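Transmembrane oligosaccharyl transferase, putative (Archaeoglobus fulgidus, PDB 3VGP) is a putative transmembrane oligosaccharyl transferase of the AglB family, represented here by its C-terminal globular domain, which combines helices with a small mixed sheet. Local coordinates at residues A[12-17]-A[151-156]; A[36-41]-A[106-111]; A[76-81]-A[145-150]; A[95-98]-A[104-107]; A[138-143]-A[155-160]. The protein carries 1 engineered substitution. All coordinates share one frame; numbering follows the deposited sequence.

Interaction 1: A[12-17]-A[151-156]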
# COMPACT_ATOMS: atom_id res chain seq x y z
N LEU A 12 -9.09 -2.98 -7.69
CA LEU A 12 -8.05 -3.17 -8.70
C LEU A 12 -8.58 -2.86 -10.09
O LEU A 12 -7.84 -2.35 -10.94
CB LEU A 12 -7.50 -4.60 -8.64
CG LEU A 12 -6.49 -4.84 -7.51
CD1 LEU A 12 -6.28 -6.33 -7.30
CD2 LEU A 12 -5.17 -4.16 -7.85
N GLU A 13 -9.85 -3.16 -10.33
CA GLU A 13 -10.46 -2.90 -11.63
C GLU A 13 -10.69 -1.41 -11.84
O GLU A 13 -10.57 -0.89 -12.95
CB GLU A 13 -11.79 -3.65 -11.76
CG GLU A 13 -12.51 -3.44 -13.08
CD GLU A 13 -11.61 -3.66 -14.28
OE1 GLU A 13 -10.93 -4.71 -14.33
OE2 GLU A 13 -11.60 -2.80 -15.18
N TRP A 14 -11.04 -0.71 -10.76
CA TRP A 14 -11.27 0.73 -10.84
C TRP A 14 -9.96 1.43 -11.17
O TRP A 14 -9.92 2.39 -11.95
CB TRP A 14 -11.80 1.26 -9.50
CG TRP A 14 -12.10 2.73 -9.51
CD1 TRP A 14 -13.28 3.33 -9.86
CD2 TRP A 14 -11.20 3.78 -9.17
NE1 TRP A 14 -13.16 4.70 -9.76
CE2 TRP A 14 -11.89 5.00 -9.34
CE3 TRP A 14 -9.86 3.82 -8.74
CZ2 TRP A 14 -11.30 6.25 -9.10
CZ3 TRP A 14 -9.27 5.05 -8.50
CH2 TRP A 14 -9.99 6.25 -8.68
N MSE A 15 -8.87 0.96 -10.56
CA MSE A 15 -7.57 1.56 -10.80
C MSE A 15 -7.04 1.23 -12.19
O MSE A 15 -6.44 2.08 -12.85
CB MSE A 15 -6.56 1.11 -9.75
CG MSE A 15 -6.89 1.61 -8.36
SE MSE A 15 -5.53 1.15 -7.07
CE MSE A 15 -6.02 -0.69 -6.81
N ARG A 16 -7.26 0.00 -12.64
CA ARG A 16 -6.80 -0.40 -13.97
C ARG A 16 -7.49 0.50 -15.00
O ARG A 16 -6.86 0.99 -15.93
CB ARG A 16 -7.14 -1.86 -14.22
N THR A 17 -8.79 0.71 -14.81
CA THR A 17 -9.57 1.54 -15.71
C THR A 17 -9.04 2.97 -15.70
O THR A 17 -8.94 3.61 -16.74
CB THR A 17 -11.07 1.53 -15.31
OG1 THR A 17 -11.59 0.21 -15.47
CG2 THR A 17 -11.87 2.50 -16.17
N LYS A 151 -11.27 6.84 -3.37
CA LYS A 151 -12.25 5.79 -3.62
C LYS A 151 -12.23 4.76 -2.50
O LYS A 151 -11.20 4.54 -1.86
CB LYS A 151 -11.96 5.12 -4.96
CG LYS A 151 -13.19 4.58 -5.69
CD LYS A 151 -14.07 5.72 -6.22
CE LYS A 151 -15.33 5.17 -6.87
NZ LYS A 151 -16.17 6.25 -7.45
N GLU A 152 -13.37 4.12 -2.28
CA GLU A 152 -13.50 3.09 -1.26
C GLU A 152 -14.41 1.97 -1.73
O GLU A 152 -15.44 2.21 -2.36
CB GLU A 152 -14.08 3.69 0.03
CG GLU A 152 -13.11 4.54 0.82
CD GLU A 152 -13.69 4.97 2.15
OE1 GLU A 152 -14.67 5.75 2.15
OE2 GLU A 152 -13.18 4.52 3.20
N PHE A 153 -14.01 0.74 -1.43
CA PHE A 153 -14.78 -0.45 -1.80
C PHE A 153 -14.77 -1.30 -0.55
O PHE A 153 -13.83 -2.06 -0.31
CB PHE A 153 -14.09 -1.17 -2.96
CG PHE A 153 -14.09 -0.40 -4.24
CD1 PHE A 153 -15.20 -0.42 -5.09
CD2 PHE A 153 -12.99 0.38 -4.60
CE1 PHE A 153 -15.21 0.32 -6.27
CE2 PHE A 153 -12.99 1.12 -5.79
CZ PHE A 153 -14.11 1.09 -6.62
N GLY A 154 -15.81 -1.18 0.26
CA GLY A 154 -15.85 -1.92 1.51
C GLY A 154 -14.85 -1.21 2.40
O GLY A 154 -14.97 0.00 2.61
N ASP A 155 -13.86 -1.92 2.93
CA ASP A 155 -12.86 -1.28 3.77
C ASP A 155 -11.56 -1.08 3.00
O ASP A 155 -10.54 -0.69 3.58
CB ASP A 155 -12.61 -2.08 5.05
CG ASP A 155 -12.22 -3.51 4.78
OD1 ASP A 155 -13.11 -4.30 4.41
OD2 ASP A 155 -11.03 -3.85 4.92
N VAL A 156 -11.59 -1.36 1.70
CA VAL A 156 -10.42 -1.17 0.86
C VAL A 156 -10.45 0.31 0.47
O VAL A 156 -11.41 0.78 -0.14
CB VAL A 156 -10.50 -2.03 -0.43
CG1 VAL A 156 -9.24 -1.83 -1.26
CG2 VAL A 156 -10.65 -3.49 -0.06
O HOH W 1 -15.14 7.20 -9.88

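Interaction 2: A[36-41]-A[106-111]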
# COMPACT_ATOMS: atom_id res chain seq x y z
N MSE A 36 0.70 0.85 -5.22
CA MSE A 36 1.43 0.33 -4.08
C MSE A 36 0.45 -0.28 -3.10
O MSE A 36 -0.42 0.42 -2.57
CB MSE A 36 2.21 1.43 -3.36
CG MSE A 36 2.85 0.91 -2.10
SE MSE A 36 3.84 2.26 -1.24
CE MSE A 36 5.40 2.20 -2.34
N SER A 37 0.59 -1.58 -2.86
CA SER A 37 -0.30 -2.27 -1.95
C SER A 37 0.45 -3.44 -1.33
O SER A 37 1.56 -3.76 -1.76
CB SER A 37 -1.53 -2.79 -2.72
OG SER A 37 -2.53 -3.28 -1.84
N TRP A 38 -0.15 -4.07 -0.33
CA TRP A 38 0.46 -5.21 0.33
C TRP A 38 -0.09 -6.45 -0.35
O TRP A 38 -1.24 -6.84 -0.14
CB TRP A 38 0.10 -5.24 1.82
CG TRP A 38 0.84 -6.30 2.57
CD1 TRP A 38 0.30 -7.38 3.21
CD2 TRP A 38 2.26 -6.39 2.76
NE1 TRP A 38 1.30 -8.14 3.79
CE2 TRP A 38 2.50 -7.55 3.53
CE3 TRP A 38 3.34 -5.59 2.36
CZ2 TRP A 38 3.79 -7.94 3.90
CZ3 TRP A 38 4.62 -5.98 2.73
CH2 TRP A 38 4.84 -7.14 3.49
N TRP A 39 0.76 -7.08 -1.15
CA TRP A 39 0.36 -8.25 -1.91
C TRP A 39 0.75 -9.60 -1.34
O TRP A 39 1.74 -9.74 -0.64
CB TRP A 39 0.95 -8.20 -3.32
CG TRP A 39 0.37 -7.17 -4.21
CD1 TRP A 39 0.81 -5.89 -4.38
CD2 TRP A 39 -0.74 -7.34 -5.09
NE1 TRP A 39 0.03 -5.24 -5.31
CE2 TRP A 39 -0.93 -6.11 -5.77
CE3 TRP A 39 -1.60 -8.41 -5.38
CZ2 TRP A 39 -1.94 -5.93 -6.71
CZ3 TRP A 39 -2.61 -8.22 -6.32
CH2 TRP A 39 -2.77 -6.99 -6.97
N ASP A 40 -0.08 -10.59 -1.68
CA ASP A 40 0.17 -11.98 -1.34
C ASP A 40 0.69 -12.44 -2.70
O ASP A 40 0.11 -12.11 -3.73
CB ASP A 40 -1.12 -12.71 -1.00
CG ASP A 40 -0.97 -14.22 -1.05
OD1 ASP A 40 -0.88 -14.77 -2.17
OD2 ASP A 40 -0.93 -14.86 0.02
N TYR A 41 1.79 -13.19 -2.71
CA TYR A 41 2.37 -13.65 -3.96
C TYR A 41 1.36 -14.27 -4.92
O TYR A 41 1.36 -13.96 -6.11
CB TYR A 41 3.50 -14.64 -3.67
CG TYR A 41 4.23 -15.08 -4.91
CD1 TYR A 41 3.80 -16.18 -5.64
CD2 TYR A 41 5.34 -14.38 -5.36
CE1 TYR A 41 4.45 -16.58 -6.80
CE2 TYR A 41 6.01 -14.76 -6.52
CZ TYR A 41 5.56 -15.86 -7.23
OH TYR A 41 6.21 -16.24 -8.38
N PRO A 106 1.86 -7.27 11.48
CA PRO A 106 3.11 -7.80 12.02
C PRO A 106 4.03 -8.28 10.88
O PRO A 106 5.24 -8.11 10.94
CB PRO A 106 2.64 -8.94 12.92
CG PRO A 106 1.33 -8.41 13.44
CD PRO A 106 0.70 -7.86 12.17
N ALA A 107 3.43 -8.88 9.85
CA ALA A 107 4.19 -9.36 8.70
C ALA A 107 4.83 -8.18 8.00
O ALA A 107 5.99 -8.24 7.59
CB ALA A 107 3.28 -10.12 7.73
N ILE A 108 4.07 -7.10 7.86
CA ILE A 108 4.58 -5.89 7.22
C ILE A 108 5.78 -5.37 8.02
O ILE A 108 6.81 -5.02 7.45
CB ILE A 108 3.48 -4.80 7.14
CG1 ILE A 108 2.44 -5.20 6.09
CG2 ILE A 108 4.09 -3.46 6.81
CD1 ILE A 108 1.22 -4.29 6.03
N MSE A 109 5.64 -5.33 9.34
CA MSE A 109 6.72 -4.87 10.20
C MSE A 109 7.98 -5.72 10.01
O MSE A 109 9.09 -5.19 9.92
CB MSE A 109 6.30 -4.90 11.66
CG MSE A 109 5.32 -3.80 12.04
SE MSE A 109 5.08 -3.70 13.95
CE MSE A 109 6.81 -2.95 14.39
N ARG A 110 7.81 -7.04 9.94
CA ARG A 110 8.96 -7.94 9.75
C ARG A 110 9.69 -7.65 8.45
O ARG A 110 10.92 -7.57 8.43
CB ARG A 110 8.52 -9.41 9.76
CG ARG A 110 7.92 -9.88 11.07
CD ARG A 110 7.92 -11.40 11.17
NE ARG A 110 7.17 -11.85 12.33
CZ ARG A 110 5.84 -11.92 12.38
NH1 ARG A 110 5.12 -11.57 11.33
NH2 ARG A 110 5.23 -12.33 13.49
N ILE A 111 8.94 -7.50 7.36
CA ILE A 111 9.53 -7.22 6.06
C ILE A 111 10.25 -5.88 6.07
O ILE A 111 11.26 -5.70 5.37
CB ILE A 111 8.44 -7.22 4.95
CG1 ILE A 111 7.85 -8.62 4.82
CG2 ILE A 111 9.04 -6.76 3.63
CD1 ILE A 111 8.85 -9.69 4.44

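Interaction 3: A[76-81]-A[145-150]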
# COMPACT_ATOMS: atom_id res chain seq x y z
N GLU A 76 9.21 10.53 4.59
CA GLU A 76 9.85 9.27 4.24
C GLU A 76 8.94 8.44 3.33
O GLU A 76 9.40 7.78 2.40
CB GLU A 76 10.18 8.47 5.50
N ALA A 77 7.64 8.48 3.61
CA ALA A 77 6.68 7.73 2.82
C ALA A 77 6.59 8.27 1.39
O ALA A 77 6.65 7.51 0.43
CB ALA A 77 5.31 7.78 3.49
N ILE A 78 6.45 9.58 1.25
CA ILE A 78 6.34 10.18 -0.07
C ILE A 78 7.61 9.98 -0.88
O ILE A 78 7.56 9.88 -2.11
CB ILE A 78 5.97 11.69 0.03
CG1 ILE A 78 5.63 12.23 -1.36
CG2 ILE A 78 7.11 12.47 0.64
CD1 ILE A 78 4.49 11.48 -2.04
N LYS A 79 8.76 9.90 -0.21
CA LYS A 79 10.02 9.69 -0.91
C LYS A 79 9.98 8.35 -1.66
O LYS A 79 10.39 8.25 -2.81
CB LYS A 79 11.19 9.69 0.08
CG LYS A 79 12.53 9.31 -0.53
CD LYS A 79 13.65 9.38 0.50
CE LYS A 79 13.85 10.80 1.01
NZ LYS A 79 14.99 10.90 1.97
N ILE A 80 9.47 7.32 -0.99
CA ILE A 80 9.36 6.00 -1.59
C ILE A 80 8.37 6.02 -2.76
O ILE A 80 8.68 5.54 -3.86
CB ILE A 80 8.90 4.96 -0.55
CG1 ILE A 80 9.93 4.89 0.58
CG2 ILE A 80 8.74 3.59 -1.20
CD1 ILE A 80 9.50 4.05 1.76
N ALA A 81 7.20 6.59 -2.52
CA ALA A 81 6.18 6.68 -3.56
C ALA A 81 6.67 7.47 -4.78
O ALA A 81 6.41 7.08 -5.92
CB ALA A 81 4.91 7.31 -2.99
N THR A 145 -0.51 15.69 3.73
CA THR A 145 -0.55 16.68 2.65
C THR A 145 -0.31 16.11 1.25
O THR A 145 -0.68 16.74 0.26
CB THR A 145 0.48 17.81 2.89
OG1 THR A 145 1.81 17.29 2.71
CG2 THR A 145 0.35 18.36 4.30
N HIS A 146 0.30 14.94 1.17
CA HIS A 146 0.62 14.35 -0.13
C HIS A 146 -0.27 13.18 -0.55
O HIS A 146 -0.00 12.54 -1.56
CB HIS A 146 2.08 13.89 -0.15
CG HIS A 146 3.06 15.00 0.10
ND1 HIS A 146 3.24 16.04 -0.78
CD2 HIS A 146 3.89 15.23 1.14
CE1 HIS A 146 4.15 16.87 -0.30
NE2 HIS A 146 4.56 16.40 0.87
N PHE A 147 -1.32 12.91 0.22
CA PHE A 147 -2.21 11.79 -0.10
C PHE A 147 -3.66 12.19 0.06
O PHE A 147 -4.04 12.84 1.03
CB PHE A 147 -1.89 10.61 0.82
CG PHE A 147 -0.47 10.15 0.74
CD1 PHE A 147 -0.07 9.27 -0.26
CD2 PHE A 147 0.49 10.65 1.62
CE1 PHE A 147 1.27 8.89 -0.38
CE2 PHE A 147 1.82 10.27 1.51
CZ PHE A 147 2.22 9.39 0.50
N ARG A 148 -4.48 11.78 -0.91
CA ARG A 148 -5.90 12.09 -0.90
C ARG A 148 -6.76 10.83 -1.10
O ARG A 148 -6.55 10.07 -2.04
CB ARG A 148 -6.21 13.10 -2.02
CG ARG A 148 -7.68 13.41 -2.22
CD ARG A 148 -7.88 14.38 -3.39
NE ARG A 148 -9.28 14.75 -3.55
CZ ARG A 148 -9.74 15.57 -4.48
NH1 ARG A 148 -8.91 16.13 -5.35
NH2 ARG A 148 -11.04 15.84 -4.54
N LEU A 149 -7.71 10.61 -0.20
CA LEU A 149 -8.60 9.46 -0.34
C LEU A 149 -9.52 9.75 -1.52
O LEU A 149 -10.22 10.77 -1.53
CB LEU A 149 -9.44 9.27 0.93
CG LEU A 149 -10.47 8.13 0.88
CD1 LEU A 149 -9.76 6.79 0.73
CD2 LEU A 149 -11.31 8.15 2.15
N VAL A 150 -9.52 8.87 -2.52
CA VAL A 150 -10.34 9.08 -3.71
C VAL A 150 -11.40 8.02 -3.99
O VAL A 150 -12.33 8.26 -4.76
CB VAL A 150 -9.48 9.23 -4.98
CG1 VAL A 150 -8.65 10.49 -4.89
CG2 VAL A 150 -8.59 8.01 -5.16

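Interaction 4: A[95-98]-A[104-107]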
# COMPACT_ATOMS: atom_id res chain seq x y z
N ILE A 95 -4.53 -4.92 6.93
CA ILE A 95 -3.14 -4.57 7.20
C ILE A 95 -2.97 -3.62 8.38
O ILE A 95 -1.87 -3.12 8.64
CB ILE A 95 -2.43 -3.96 5.94
CG1 ILE A 95 -3.10 -2.66 5.51
CG2 ILE A 95 -2.49 -4.96 4.80
CD1 ILE A 95 -2.32 -1.94 4.41
N THR A 96 -4.06 -3.40 9.11
CA THR A 96 -4.03 -2.52 10.27
C THR A 96 -4.19 -3.35 11.54
O THR A 96 -4.37 -4.57 11.47
CB THR A 96 -5.18 -1.50 10.23
OG1 THR A 96 -6.41 -2.13 10.60
CG2 THR A 96 -5.31 -0.91 8.82
N MSE A 97 -4.13 -2.69 12.69
CA MSE A 97 -4.26 -3.39 13.96
C MSE A 97 -5.68 -3.40 14.50
O MSE A 97 -5.90 -3.46 15.71
CB MSE A 97 -3.31 -2.78 15.00
CG MSE A 97 -1.84 -3.12 14.77
SE MSE A 97 -1.47 -5.03 14.83
CE MSE A 97 -1.64 -5.30 16.73
N LYS A 98 -6.66 -3.36 13.59
CA LYS A 98 -8.06 -3.38 13.98
C LYS A 98 -8.33 -4.63 14.81
O LYS A 98 -8.99 -4.58 15.85
CB LYS A 98 -8.95 -3.38 12.73
CG LYS A 98 -10.45 -3.50 13.00
CD LYS A 98 -11.23 -3.36 11.69
CE LYS A 98 -12.74 -3.50 11.91
NZ LYS A 98 -13.15 -4.90 12.24
N LYS A 104 -2.18 -8.39 9.18
CA LYS A 104 -0.97 -8.62 8.40
C LYS A 104 0.06 -7.57 8.77
O LYS A 104 1.17 -7.57 8.23
CB LYS A 104 -1.28 -8.54 6.90
CG LYS A 104 -2.13 -9.68 6.38
CD LYS A 104 -2.53 -9.49 4.92
CE LYS A 104 -3.40 -10.65 4.44
NZ LYS A 104 -3.81 -10.51 3.02
N PHE A 105 -0.28 -6.67 9.69
CA PHE A 105 0.67 -5.63 10.07
C PHE A 105 1.95 -6.20 10.67
O PHE A 105 3.04 -5.69 10.42
CB PHE A 105 0.03 -4.62 11.04
CG PHE A 105 0.88 -3.40 11.27
CD1 PHE A 105 1.48 -3.19 12.51
CD2 PHE A 105 1.13 -2.50 10.24
CE1 PHE A 105 2.32 -2.10 12.71
CE2 PHE A 105 1.97 -1.41 10.43
CZ PHE A 105 2.57 -1.21 11.67
N PRO A 106 1.86 -7.27 11.48
CA PRO A 106 3.11 -7.80 12.02
C PRO A 106 4.03 -8.28 10.88
O PRO A 106 5.24 -8.11 10.94
CB PRO A 106 2.64 -8.94 12.92
CG PRO A 106 1.33 -8.41 13.44
CD PRO A 106 0.70 -7.86 12.17
N ALA A 107 3.43 -8.88 9.85
CA ALA A 107 4.19 -9.36 8.70
C ALA A 107 4.83 -8.18 8.00
O ALA A 107 5.99 -8.24 7.59
CB ALA A 107 3.28 -10.12 7.73

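Interaction 5: A[138-143]-A[155-160]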
# COMPACT_ATOMS: atom_id res chain seq x y z
N MSE A 138 -6.76 5.06 9.21
CA MSE A 138 -7.55 5.46 10.38
C MSE A 138 -8.07 6.89 10.30
O MSE A 138 -9.12 7.19 10.88
CB MSE A 138 -6.74 5.32 11.67
CG MSE A 138 -6.03 3.98 11.86
SE MSE A 138 -7.06 2.43 11.40
CE MSE A 138 -5.87 1.76 10.08
N GLU A 139 -7.37 7.77 9.60
CA GLU A 139 -7.79 9.17 9.50
C GLU A 139 -8.12 9.62 8.08
O GLU A 139 -8.30 10.81 7.85
CB GLU A 139 -6.69 10.09 10.05
CG GLU A 139 -6.20 9.74 11.43
CD GLU A 139 -5.28 10.80 12.00
OE1 GLU A 139 -4.48 11.38 11.23
OE2 GLU A 139 -5.34 11.05 13.23
N ASN A 140 -8.20 8.68 7.15
CA ASN A 140 -8.49 8.99 5.75
C ASN A 140 -7.60 10.08 5.16
O ASN A 140 -8.04 10.87 4.33
CB ASN A 140 -9.97 9.37 5.58
CG ASN A 140 -10.91 8.19 5.72
OD1 ASN A 140 -10.52 7.04 5.47
ND2 ASN A 140 -12.15 8.45 6.11
N ALA A 141 -6.34 10.10 5.59
CA ALA A 141 -5.35 11.06 5.11
C ALA A 141 -5.71 12.52 5.39
O ALA A 141 -5.20 13.42 4.73
CB ALA A 141 -5.12 10.86 3.60
N GLU A 142 -6.58 12.75 6.36
CA GLU A 142 -6.98 14.11 6.69
C GLU A 142 -5.78 14.95 7.12
O GLU A 142 -5.74 16.16 6.87
CB GLU A 142 -8.03 14.10 7.78
N ASN A 143 -4.81 14.31 7.77
CA ASN A 143 -3.62 15.01 8.25
C ASN A 143 -2.39 14.74 7.41
O ASN A 143 -1.26 14.91 7.88
CB ASN A 143 -3.36 14.62 9.70
CG ASN A 143 -4.52 14.94 10.60
OD1 ASN A 143 -5.17 15.97 10.44
ND2 ASN A 143 -4.80 14.06 11.56
N ASP A 155 -13.86 -1.92 2.93
CA ASP A 155 -12.86 -1.28 3.77
C ASP A 155 -11.56 -1.08 3.00
O ASP A 155 -10.54 -0.69 3.58
CB ASP A 155 -12.61 -2.08 5.05
CG ASP A 155 -12.22 -3.51 4.78
OD1 ASP A 155 -13.11 -4.30 4.41
OD2 ASP A 155 -11.03 -3.85 4.92
N VAL A 156 -11.59 -1.36 1.70
CA VAL A 156 -10.42 -1.17 0.86
C VAL A 156 -10.45 0.31 0.47
O VAL A 156 -11.41 0.78 -0.14
CB VAL A 156 -10.50 -2.03 -0.43
CG1 VAL A 156 -9.24 -1.83 -1.26
CG2 VAL A 156 -10.65 -3.49 -0.06
N LYS A 157 -9.40 1.04 0.84
CA LYS A 157 -9.33 2.47 0.55
C LYS A 157 -8.24 2.78 -0.48
O LYS A 157 -7.12 2.31 -0.35
CB LYS A 157 -9.06 3.27 1.83
CG LYS A 157 -10.12 3.07 2.91
CD LYS A 157 -9.85 3.95 4.12
CE LYS A 157 -10.89 3.68 5.21
NZ LYS A 157 -10.72 4.56 6.39
N ILE A 158 -8.59 3.58 -1.48
CA ILE A 158 -7.65 3.96 -2.53
C ILE A 158 -7.26 5.43 -2.35
O ILE A 158 -8.12 6.31 -2.34
CB ILE A 158 -8.25 3.76 -3.94
CG1 ILE A 158 -8.58 2.28 -4.15
CG2 ILE A 158 -7.25 4.22 -5.00
CD1 ILE A 158 -9.24 1.99 -5.48
N PHE A 159 -5.97 5.67 -2.18
CA PHE A 159 -5.44 7.02 -2.00
C PHE A 159 -4.64 7.40 -3.23
O PHE A 159 -3.90 6.59 -3.78
CB PHE A 159 -4.53 7.06 -0.78
CG PHE A 159 -5.23 6.78 0.52
CD1 PHE A 159 -5.77 7.81 1.27
CD2 PHE A 159 -5.35 5.47 0.98
CE1 PHE A 159 -6.42 7.56 2.47
CE2 PHE A 159 -6.00 5.20 2.18
CZ PHE A 159 -6.54 6.25 2.93
N GLU A 160 -4.79 8.64 -3.68
CA GLU A 160 -4.02 9.11 -4.82
C GLU A 160 -2.88 9.96 -4.30
O GLU A 160 -3.05 10.75 -3.36
CB GLU A 160 -4.91 9.93 -5.77
CG GLU A 160 -4.18 10.41 -7.02
CD GLU A 160 -5.14 10.94 -8.08
OE1 GLU A 160 -6.07 11.69 -7.72
OE2 GLU A 160 -4.95 10.61 -9.27

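Interaction 1: A[12-17]-A[151-156]
Trp14 of helix 6-20 packs on Lys151 and Phe153 of the outer strand 147-153, a helix-on-sheet contact at the protein surface. The two strand residues are two apart, and both send CB toward the helix, where the indole meets both. Lys151 lays its aliphatic chain across the indole: CG stands 4.0 Å from the centroid of the five-membered ring and only 13° off its normal, a CH-pi contact over the face, and CE lies 3.6 Å from Trp14 NE1. The bend at chi2 (70°) carries CD and CE over the ring toward NE1. There one water, at the edge of the indole and in its plane, accepts from both Trp14 NE1 (3.2 Å) and Lys151 NZ (2.8 Å), tying the two polar ends together without a direct bond. Phe153 reaches the base of the same side chain, its CZ 3.7 Å from Trp14 CB. The two rings meet obliquely, their planes inclined at 56°. Ile158 on strand 156-161 adds to the floor, touching both Trp14 and Phe153. Beyond Phe153 the chain reverses in a type II' turn, with Gly154 at its second position and Phe153 N bonded to Val156 O at 2.9 Å; a turn of this type is characteristic of a tight two-residue beta hairpin, whose strand 147-153 packs against helix 6-20.

Interaction 2: A[36-41]-A[106-111]
Trp38 projects as a broad flat bump from the loop after strand 35-36 and fits against the side of helix 105-111, where Ala107, Ile108 and Ile111 form the receiving surface. Ile108 meets the flat side. Its CG1 sits 3.4 Å above the indole plane, and lies 3.5 Å from the centroid of the six-membered ring, 15° off the normal, which makes a well-centred CH-pi contact. CD1 continues from there toward the five-membered ring, approaching Trp38 CG at 4.0 Å, while the two side chains run past each other in opposite directions. With CG anti to the backbone N (chi1 -173°) the indole extends out to the helix, and chi2 (-116°) turns its face to Ile108. One helical turn on from Ala107, Ile111 closes the far rim: its CG1 lies in the ring plane, 3.6 Å from Trp38 CH2. Ala107 adds a looser contact, with CB 4.4 Å from Trp38 CZ2, and there the benzo edge comes close to the helix backbone. Helix 58-69 borders the same region, Ala65 touching Trp38 and Ala66 touching both isoleucines.

Trp38 begins the WWDYG sequence, the signature motif of this family, whose Asp40 takes the N-cap position of the helix that follows. No hydrogen bond crosses between the two segments. The chemistry is therefore that of dispersion and CH-pi attraction, with no polar bond fixing the indole to this helix.

Interaction 3: A[76-81]-A[145-150]
Ile78 on helix 74-84 meets His146, just before strand 147-153, and Phe147, its first residue, and the apolar contacts all involve its CG1-CD1 branch. CD1 lies 3.9 Å from His146 CB and 4.0 Å from Phe147 CZ, so the methyl is shared between two neighbouring residues of the strand segment. The branch gets there because CG1 is anti to the backbone N (chi1 -171°), which directs it out from the helix. Phe147 does not aim its CB at the helix, yet the far end of its ring swings nearer, and CD1 meets it obliquely. The CB atoms of Ala77 and Ala81 also point to the strand segment without reaching contact distance.

A second kind of contact is with the face of the imidazole. Ile78 CG1 stands over one face of His146, 4.1 Å from its CG, while Thr145 OG1 sits 3.3 Å above the other face, displaced toward the rim. The imidazole is thus held between a methylene of the helix and a hydroxyl from its own segment.

No hydrogen bond joins the two segments. Polar attachment comes instead from Glu74, at the start of the same helix, whose OE1 accepts from Thr145 N and OE2 from His146 N, so both carboxylate oxygens grip the backbone leading into the strand.

Around this largely buried contact, Val161 of strand 156-161 also touches Ile78, Leu136 of helix 132-138 packs on Phe147, and Ala77 is touched by Phe68 of helix 58-69 and Val132 of helix 132-138.

Interaction 4: A[95-98]-A[104-107]
Phe105, the first residue of helix 105-111, receives the loop residues Ile95 and Met97. In the first shell, the backbone oxygen of Ile95 approaches Phe105 CB at 3.4 Å and Phe105 CD2 at 3.5 Å, oblique to the ring. Met97, a selenomethionine, crosses the phenylalanine at about a right angle. Its CG lies 4.0 Å from Phe105 CD1, and its SE is 5.4 Å from the ring centroid at 69° off the normal, an oblique Met-aromatic contact. The bend at chi2 (-60°) brings SE to 4.4 Å from Pro106 CD as well. Ile95 CG2 rests against Lys104 CB at 4.3 Å.

The next shell fixes the backbone. Thr96 OG1 accepts from Lys98 N at 3.2 Å with an N-H...O angle of 150°, forming an ST turn, and is also hydrogen-bonded to Asp93 O. Thr103 OG1 bonds both Thr96 O and Phe105 N, linking the loop to the helix start, while Lys104 NZ makes a salt bridge to Glu94. Farther out, Phe128 of helix 121-129 meets the Phe105 ring edge-to-face.

Chemically, the direct contact is made of carbon, selenium and backbone carbonyl oxygens: Ile95 O is buried with no polar partner in the model, so the loop is held across this contact by packing, and polar links come from Thr103 and Glu94, next to the two segments.

Interaction 5: A[138-143]-A[155-160]
Lys157 of strand 156-161 lies across the end of Asn140, its CD and CE both 3.4 Å from Asn140 OD1. Its chain is extended beyond CG, so the amine emerges beside that oxygen and donates to it at 2.7 Å, a short bond, reached at a C=O...N angle of 141° with the donor tilted 24° out of the carbonyl plane. The same amine is also hydrogen-bonded to His137 O, giving NZ two oxygen partners, one in helix 132-138 and one in the loop after it.

Two residues along the strand, Phe159 projects toward the same loop. Ala141 CB meets Phe159 CE1 at 3.7 Å obliquely. The backbone atom Asn140 C lies at the ring edge, in its plane, 3.9 Å from Phe159 CE1. Leu149 on the neighbouring strand 147-153 touches Asn140, Lys157 and Phe159, and so fills in beside the contact.

The loop can present both residues because it turns sharply. Glu139 to Glu142 form a type I' turn, with positive phi at Asn140 (52°) and at Ala141, closed by Glu142 N bonding to Glu139 O at 3.0 Å. Asn143 ND2 donates to Glu139 OE1 at 2.7 Å from above the carboxylate plane, a second link across the turn.

The contact thus pairs a polar grip with an apolar one. One side-chain and one backbone oxygen on the lysine amine, with the Glu152 carboxylate packed alongside the chain, would probably favour the charged form.

Interactions 1, 3 and 5 gather on the hairpin of strands 147-153 and 156-161. Interactions 1 and 5 share Asp155 and Val156, with centres about 12 Å apart, and Lys151 O is probably bonded to Ile158 N at 2.8 Å. Interactions 3 and 5 have centres about 10 Å apart, bridged by probable backbone bonds such as Arg148 O to Glu160 N, 2.8 Å. Interactions 2 and 4 form a second cluster on helix 105-111, centres about 9 Å apart, sharing Pro106 and Ala107; Ile108 CD1 meets Ile95 CB at 3.7 Å. Leu12 CD1 against Trp39 CH2, 3.6 Å, connects interaction 1 to the WWDYG loop of interaction 2.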